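Local coordinates for protein U4/U6 snRNA-associated-splicing factor PRP24 (Saccharomyces cerevisiae, PDB 4N0T) that binds U6 snRNA, promotes its annealing with U4 snRNA and acts as a recycling factor of the spliceosome in pre-mRNA splicing, at residues A[27-32]-A[77-82]; A[297-302]-A[338-343]. All coordinates share one frame; numbering follows the deposited sequence.

Contact 1 (A[27-32]-A[77-82]); sequences KYFKHC and IIVSHL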
loop_
_atom_site.group_PDB
_atom_site.type_symbol
_atom_site.label_atom_id
_atom_site.label_comp_id
_atom_site.label_asym_id
_atom_site.label_seq_id
_atom_site.Cartn_x
_atom_site.Cartn_y
_atom_site.Cartn_z
ATOM N N LYS A 27 22.268 -22.649 -8.693
ATOM C CA LYS A 27 23.180 -23.786 -8.702
ATOM C C LYS A 27 24.588 -23.403 -8.270
ATOM O O LYS A 27 25.256 -24.171 -7.575
ATOM C CB LYS A 27 23.211 -24.448 -10.084
ATOM C CG LYS A 27 22.038 -25.393 -10.338
ATOM C CD LYS A 27 22.121 -26.057 -11.716
ATOM C CE LYS A 27 21.063 -27.147 -11.875
ATOM N NZ LYS A 27 19.679 -26.598 -11.787
ATOM N N TYR A 28 25.039 -22.220 -8.676
ATOM C CA TYR A 28 26.378 -21.774 -8.308
ATOM C C TYR A 28 26.489 -21.505 -6.803
ATOM O O TYR A 28 27.520 -21.793 -6.194
ATOM C CB TYR A 28 26.806 -20.530 -9.099
ATOM C CG TYR A 28 28.255 -20.157 -8.856
ATOM C CD1 TYR A 28 29.273 -20.750 -9.587
ATOM C CD2 TYR A 28 28.605 -19.227 -7.881
ATOM C CE1 TYR A 28 30.600 -20.423 -9.366
ATOM C CE2 TYR A 28 29.936 -18.897 -7.651
ATOM C CZ TYR A 28 30.924 -19.501 -8.401
ATOM O OH TYR A 28 32.241 -19.182 -8.181
ATOM N N PHE A 29 25.429 -20.967 -6.207
ATOM C CA PHE A 29 25.499 -20.506 -4.817
ATOM C C PHE A 29 24.747 -21.373 -3.803
ATOM O O PHE A 29 24.839 -21.129 -2.598
ATOM C CB PHE A 29 24.978 -19.063 -4.703
ATOM C CG PHE A 29 25.920 -18.022 -5.246
ATOM C CD1 PHE A 29 26.963 -17.537 -4.469
ATOM C CD2 PHE A 29 25.750 -17.511 -6.526
ATOM C CE1 PHE A 29 27.824 -16.576 -4.969
ATOM C CE2 PHE A 29 26.604 -16.543 -7.020
ATOM C CZ PHE A 29 27.636 -16.078 -6.245
ATOM N N LYS A 30 23.987 -22.363 -4.259
ATOM C CA LYS A 30 23.124 -23.072 -3.312
ATOM C C LYS A 30 23.880 -23.917 -2.281
ATOM O O LYS A 30 23.327 -24.239 -1.230
ATOM C CB LYS A 30 21.991 -23.851 -4.004
ATOM C CG LYS A 30 22.386 -25.083 -4.807
ATOM C CD LYS A 30 21.140 -25.610 -5.536
ATOM C CE LYS A 30 21.224 -27.092 -5.874
ATOM N NZ LYS A 30 22.145 -27.363 -7.006
ATOM N N HIS A 31 25.143 -24.240 -2.562
ATOM C CA HIS A 31 25.999 -24.889 -1.563
ATOM C C HIS A 31 26.408 -23.928 -0.438
ATOM O O HIS A 31 26.823 -24.368 0.640
ATOM C CB HIS A 31 27.256 -25.496 -2.204
ATOM C CG HIS A 31 27.006 -26.744 -2.999
ATOM N ND1 HIS A 31 25.747 -27.115 -3.434
ATOM C CD2 HIS A 31 27.852 -27.700 -3.439
ATOM C CE1 HIS A 31 25.837 -28.248 -4.107
ATOM N NE2 HIS A 31 27.102 -28.626 -4.127
ATOM N N CYS A 32 26.299 -22.621 -0.679
ATOM C CA CYS A 32 26.661 -21.635 0.341
ATOM C C CYS A 32 25.679 -21.646 1.497
ATOM O O CYS A 32 26.016 -21.252 2.616
ATOM C CB CYS A 32 26.699 -20.223 -0.245
ATOM S SG CYS A 32 28.005 -19.962 -1.423
ATOM N N ILE A 77 33.983 -12.725 -11.007
ATOM C CA ILE A 77 32.848 -12.101 -10.305
ATOM C C ILE A 77 33.298 -11.366 -9.052
ATOM O O ILE A 77 34.398 -11.606 -8.535
ATOM C CB ILE A 77 31.744 -13.133 -9.932
ATOM C CG1 ILE A 77 32.283 -14.180 -8.950
ATOM C CG2 ILE A 77 31.184 -13.794 -11.191
ATOM C CD1 ILE A 77 31.216 -15.113 -8.390
ATOM N N ILE A 78 32.450 -10.456 -8.561
ATOM C CA ILE A 78 32.699 -9.776 -7.309
ATOM C C ILE A 78 31.444 -10.012 -6.494
ATOM O O ILE A 78 30.334 -9.835 -7.002
ATOM C CB ILE A 78 32.939 -8.259 -7.510
ATOM C CG1 ILE A 78 34.151 -8.047 -8.438
ATOM C CG2 ILE A 78 33.191 -7.565 -6.175
ATOM C CD1 ILE A 78 34.382 -6.607 -8.861
ATOM N N VAL A 79 31.621 -10.467 -5.262
ATOM C CA VAL A 79 30.490 -10.724 -4.385
ATOM C C VAL A 79 30.673 -9.889 -3.123
ATOM O O VAL A 79 31.743 -9.912 -2.496
ATOM C CB VAL A 79 30.361 -12.234 -4.036
ATOM C CG1 VAL A 79 29.107 -12.479 -3.178
ATOM C CG2 VAL A 79 30.325 -13.110 -5.305
ATOM N N SER A 80 29.631 -9.155 -2.730
ATOM C CA SER A 80 29.752 -8.244 -1.603
ATOM C C SER A 80 28.441 -8.168 -0.839
ATOM O O SER A 80 27.396 -8.516 -1.382
ATOM C CB SER A 80 30.126 -6.848 -2.091
ATOM O OG SER A 80 29.176 -6.384 -3.036
ATOM N N HIS A 81 28.507 -7.732 0.412
ATOM C CA HIS A 81 27.284 -7.429 1.157
ATOM C C HIS A 81 26.535 -6.337 0.403
ATOM O O HIS A 81 27.138 -5.351 -0.045
ATOM C CB HIS A 81 27.607 -6.933 2.571
ATOM C CG HIS A 81 28.112 -7.997 3.499
ATOM N ND1 HIS A 81 27.327 -9.043 3.937
ATOM C CD2 HIS A 81 29.318 -8.154 4.101
ATOM C CE1 HIS A 81 28.027 -9.804 4.760
ATOM N NE2 HIS A 81 29.241 -9.292 4.869
ATOM N N LEU A 82 25.220 -6.497 0.261
ATOM C CA LEU A 82 24.428 -5.434 -0.344
ATOM C C LEU A 82 24.215 -4.402 0.735
ATOM O O LEU A 82 23.559 -4.683 1.735
ATOM C CB LEU A 82 23.074 -5.945 -0.842
ATOM C CG LEU A 82 22.254 -4.889 -1.595
ATOM C CD1 LEU A 82 22.859 -4.626 -2.972
ATOM C CD2 LEU A 82 20.794 -5.308 -1.722
#
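Tyr28 and Phe29, consecutive on helix 22-29, both reach the side chain of Ile77, and Phe29 also meets Val79 on strand 75-81. The end of Ile77 lies nearest the tyrosine ring, with its CD1 4.1 Å from Tyr28 CE2. Its CG1 is flanked by both backbone neighbours of CA (chi1 63°), and the extended chain beyond carries CD1 to the two aromatic rings. At Phe29 the outermost atom does the touching: CZ stands 4.1 Å from Val79 CG2, which lies at the ring edge near its plane, and 4.3 Å from Ile77 CD1. The two rings leave the helix with different first torsions, CG being anti to the backbone N in Tyr28 (chi1 -173°) but anti to the carbonyl carbon in Phe29 (chi1 -74°). Tyr28 CD2 consequently lies over one face of the Phe29 ring, 3.4 Å above its plane and offset toward the rim. No hydrogen bond crosses the contact, which is wholly apolar. Around it, Phe29 also packs on Val13 of strand 10-16, Ile53 of strand 49-55 and Ala64 of helix 58-65, while Ile77 touches Leu16 and Val79 touches Ile65, joining both helices to the sheet.

Contact 2 (A[297-302]-A[338-343]); sequences CQFLQE and MILNGS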
loop_
_atom_site.group_PDB
_atom_site.type_symbol
_atom_site.label_atom_id
_atom_site.label_comp_id
_atom_site.label_asym_id
_atom_site.label_seq_id
_atom_site.Cartn_x
_atom_site.Cartn_y
_atom_site.Cartn_z
ATOM N N CYS A 297 -9.335 -0.004 -11.735
ATOM C CA CYS A 297 -10.101 1.022 -12.444
ATOM C C CYS A 297 -9.458 1.320 -13.803
ATOM O O CYS A 297 -10.139 1.419 -14.837
ATOM C CB CYS A 297 -10.164 2.294 -11.596
ATOM S SG CYS A 297 -11.243 3.584 -12.262
ATOM N N GLN A 298 -8.140 1.443 -13.797
ATOM C CA GLN A 298 -7.390 1.714 -15.020
ATOM C C GLN A 298 -7.583 0.592 -16.043
ATOM O O GLN A 298 -7.818 0.850 -17.232
ATOM C CB GLN A 298 -5.914 1.899 -14.682
ATOM C CG GLN A 298 -5.005 2.029 -15.876
ATOM C CD GLN A 298 -3.555 2.166 -15.467
ATOM O OE1 GLN A 298 -3.071 3.271 -15.209
ATOM N NE2 GLN A 298 -2.853 1.041 -15.395
ATOM N N PHE A 299 -7.515 -0.651 -15.566
ATOM C CA PHE A 299 -7.785 -1.818 -16.398
ATOM C C PHE A 299 -9.189 -1.790 -16.992
ATOM O O PHE A 299 -9.360 -2.051 -18.180
ATOM C CB PHE A 299 -7.560 -3.086 -15.577
ATOM C CG PHE A 299 -8.208 -4.321 -16.142
ATOM C CD1 PHE A 299 -7.662 -4.976 -17.245
ATOM C CD2 PHE A 299 -9.326 -4.871 -15.523
ATOM C CE1 PHE A 299 -8.248 -6.137 -17.741
ATOM C CE2 PHE A 299 -9.918 -6.030 -16.015
ATOM C CZ PHE A 299 -9.376 -6.661 -17.128
ATOM N N LEU A 300 -10.199 -1.472 -16.184
ATOM C CA LEU A 300 -11.567 -1.438 -16.698
ATOM C C LEU A 300 -11.761 -0.359 -17.760
ATOM O O LEU A 300 -12.509 -0.553 -18.729
ATOM C CB LEU A 300 -12.567 -1.215 -15.567
ATOM C CG LEU A 300 -12.648 -2.340 -14.540
ATOM C CD1 LEU A 300 -13.617 -1.968 -13.421
ATOM C CD2 LEU A 300 -13.076 -3.636 -15.199
ATOM N N GLN A 301 -11.102 0.784 -17.572
ATOM C CA GLN A 301 -11.237 1.892 -18.513
ATOM C C GLN A 301 -10.439 1.679 -19.793
ATOM O O GLN A 301 -10.963 1.895 -20.889
ATOM C CB GLN A 301 -10.813 3.209 -17.857
ATOM C CG GLN A 301 -11.766 3.693 -16.776
ATOM C CD GLN A 301 -11.145 4.771 -15.908
ATOM O OE1 GLN A 301 -11.810 5.365 -15.063
ATOM N NE2 GLN A 301 -9.854 5.014 -16.103
ATOM N N GLU A 302 -9.182 1.258 -19.659
ATOM C CA GLU A 302 -8.266 1.190 -20.800
ATOM C C GLU A 302 -8.370 -0.101 -21.603
ATOM O O GLU A 302 -8.200 -0.089 -22.824
ATOM C CB GLU A 302 -6.816 1.394 -20.346
ATOM C CG GLU A 302 -6.556 2.755 -19.708
ATOM C CD GLU A 302 -5.111 2.936 -19.280
ATOM O OE1 GLU A 302 -4.265 2.083 -19.635
ATOM O OE2 GLU A 302 -4.823 3.935 -18.588
ATOM N N MET A 338 -20.490 -10.866 -17.906
ATOM C CA MET A 338 -20.168 -11.647 -19.098
ATOM C C MET A 338 -18.807 -11.291 -19.707
ATOM O O MET A 338 -17.988 -12.174 -19.986
ATOM C CB MET A 338 -21.267 -11.461 -20.147
ATOM C CG MET A 338 -20.964 -12.175 -21.443
ATOM S SD MET A 338 -22.121 -11.705 -22.749
ATOM C CE MET A 338 -23.682 -12.236 -22.038
ATOM N N ILE A 339 -18.581 -9.999 -19.929
ATOM C CA ILE A 339 -17.340 -9.524 -20.537
ATOM C C ILE A 339 -16.102 -9.866 -19.705
ATOM O O ILE A 339 -15.075 -10.286 -20.232
ATOM C CB ILE A 339 -17.393 -7.995 -20.783
ATOM C CG1 ILE A 339 -18.330 -7.663 -21.950
ATOM C CG2 ILE A 339 -16.004 -7.433 -21.069
ATOM C CD1 ILE A 339 -18.474 -6.164 -22.203
ATOM N N LEU A 340 -16.186 -9.686 -18.392
ATOM C CA LEU A 340 -14.978 -9.830 -17.583
ATOM C C LEU A 340 -14.564 -11.272 -17.298
ATOM O O LEU A 340 -13.386 -11.541 -17.065
ATOM C CB LEU A 340 -15.117 -9.044 -16.266
ATOM C CG LEU A 340 -14.978 -7.537 -16.492
ATOM C CD1 LEU A 340 -15.342 -6.749 -15.249
ATOM C CD2 LEU A 340 -13.559 -7.226 -16.908
ATOM N N ASN A 341 -15.521 -12.198 -17.296
ATOM C CA ASN A 341 -15.200 -13.575 -16.927
ATOM C C ASN A 341 -14.271 -14.169 -17.975
ATOM O O ASN A 341 -14.627 -14.242 -19.156
ATOM C CB ASN A 341 -16.460 -14.430 -16.799
ATOM C CG ASN A 341 -16.190 -15.774 -16.144
ATOM O OD1 ASN A 341 -15.488 -15.863 -15.131
ATOM N ND2 ASN A 341 -16.736 -16.838 -16.731
ATOM N N GLY A 342 -13.077 -14.568 -17.557
ATOM C CA GLY A 342 -12.117 -15.131 -18.487
ATOM C C GLY A 342 -11.197 -14.123 -19.164
ATOM O O GLY A 342 -10.315 -14.499 -19.952
ATOM N N SER A 343 -11.393 -12.841 -18.875
ATOM C CA SER A 343 -10.485 -11.809 -19.367
ATOM C C SER A 343 -9.115 -11.947 -18.689
ATOM O O SER A 343 -8.961 -12.715 -17.733
ATOM C CB SER A 343 -11.067 -10.423 -19.109
ATOM O OG SER A 343 -11.104 -10.157 -17.722
#
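Leu340, the last residue of helix 330-340, turns its two methyl groups to two neighbours on helix 293-302. Leu340 CD1 lies 3.9 Å from Leu300 CD2, and Leu340 CD2 is the same 3.9 Å from Phe299 CE2. Because Leu300 CD2 is also 4.0 Å from Leu340 CD2, one leucine methyl packs against both branches of the other, and the two side chains are set roughly perpendicular. Phe299 and Leu340 instead run alongside one another, pointing opposite ways. The phenylalanine has CG anti to the backbone N (chi1 161°), a torsion that carries the ring toward the end of helix 330-340 and the turn that follows, where Phe299 CZ comes 3.9 Å from Ser343 OG, in the plane of the ring at its edge.

That hydroxyl is held by its own segment: Ser343 OG donates to Leu340 O at 2.7 Å, tilted 17° from the carbonyl plane. Ser343 N bonds to the same oxygen at 3.0 Å, closing a type II turn from Leu340 to Ser343.

The close packing centres on Phe299, Leu300 and Leu340, which are buried; Ser343, at its margin, is partly exposed. On the outer side of the turn Asn341 and Gly342 are exposed, as is Ile339 on the preceding helical turn, and Glu302 is exposed on the other helix. Inward, Leu340 rests on Ile282 and Leu284 of strand 281-285, and Leu300 on Ile311 and Ile314 of strand 311-317. This is the arrangement expected of an RRM, two helices packed on one face of an antiparallel sheet, here in the occluded RNA-recognition motif.

How the contacts relate
The two contacts belong to separate modules of one chain and follow in series, contact 1 in the first RRM and contact 2 in the occluded RNA-recognition motif. Their centres are 43 Å apart and their nearest atoms about 28 Å. They share no helix, strand or sheet. Each module has an antiparallel sheet with strand order 2-3-1-5-4, but the contacts sample different interfaces: contact 1 joins the first helix to 75-81, the last strand of its sheet along the chain, whereas contact 2 joins the first helix to the end of the second. Both are buried, about 8 and 13 Å from the bound RNA at their nearest atoms. Each holds together its own domain, and the two domains of the monomer are packed independently at these points.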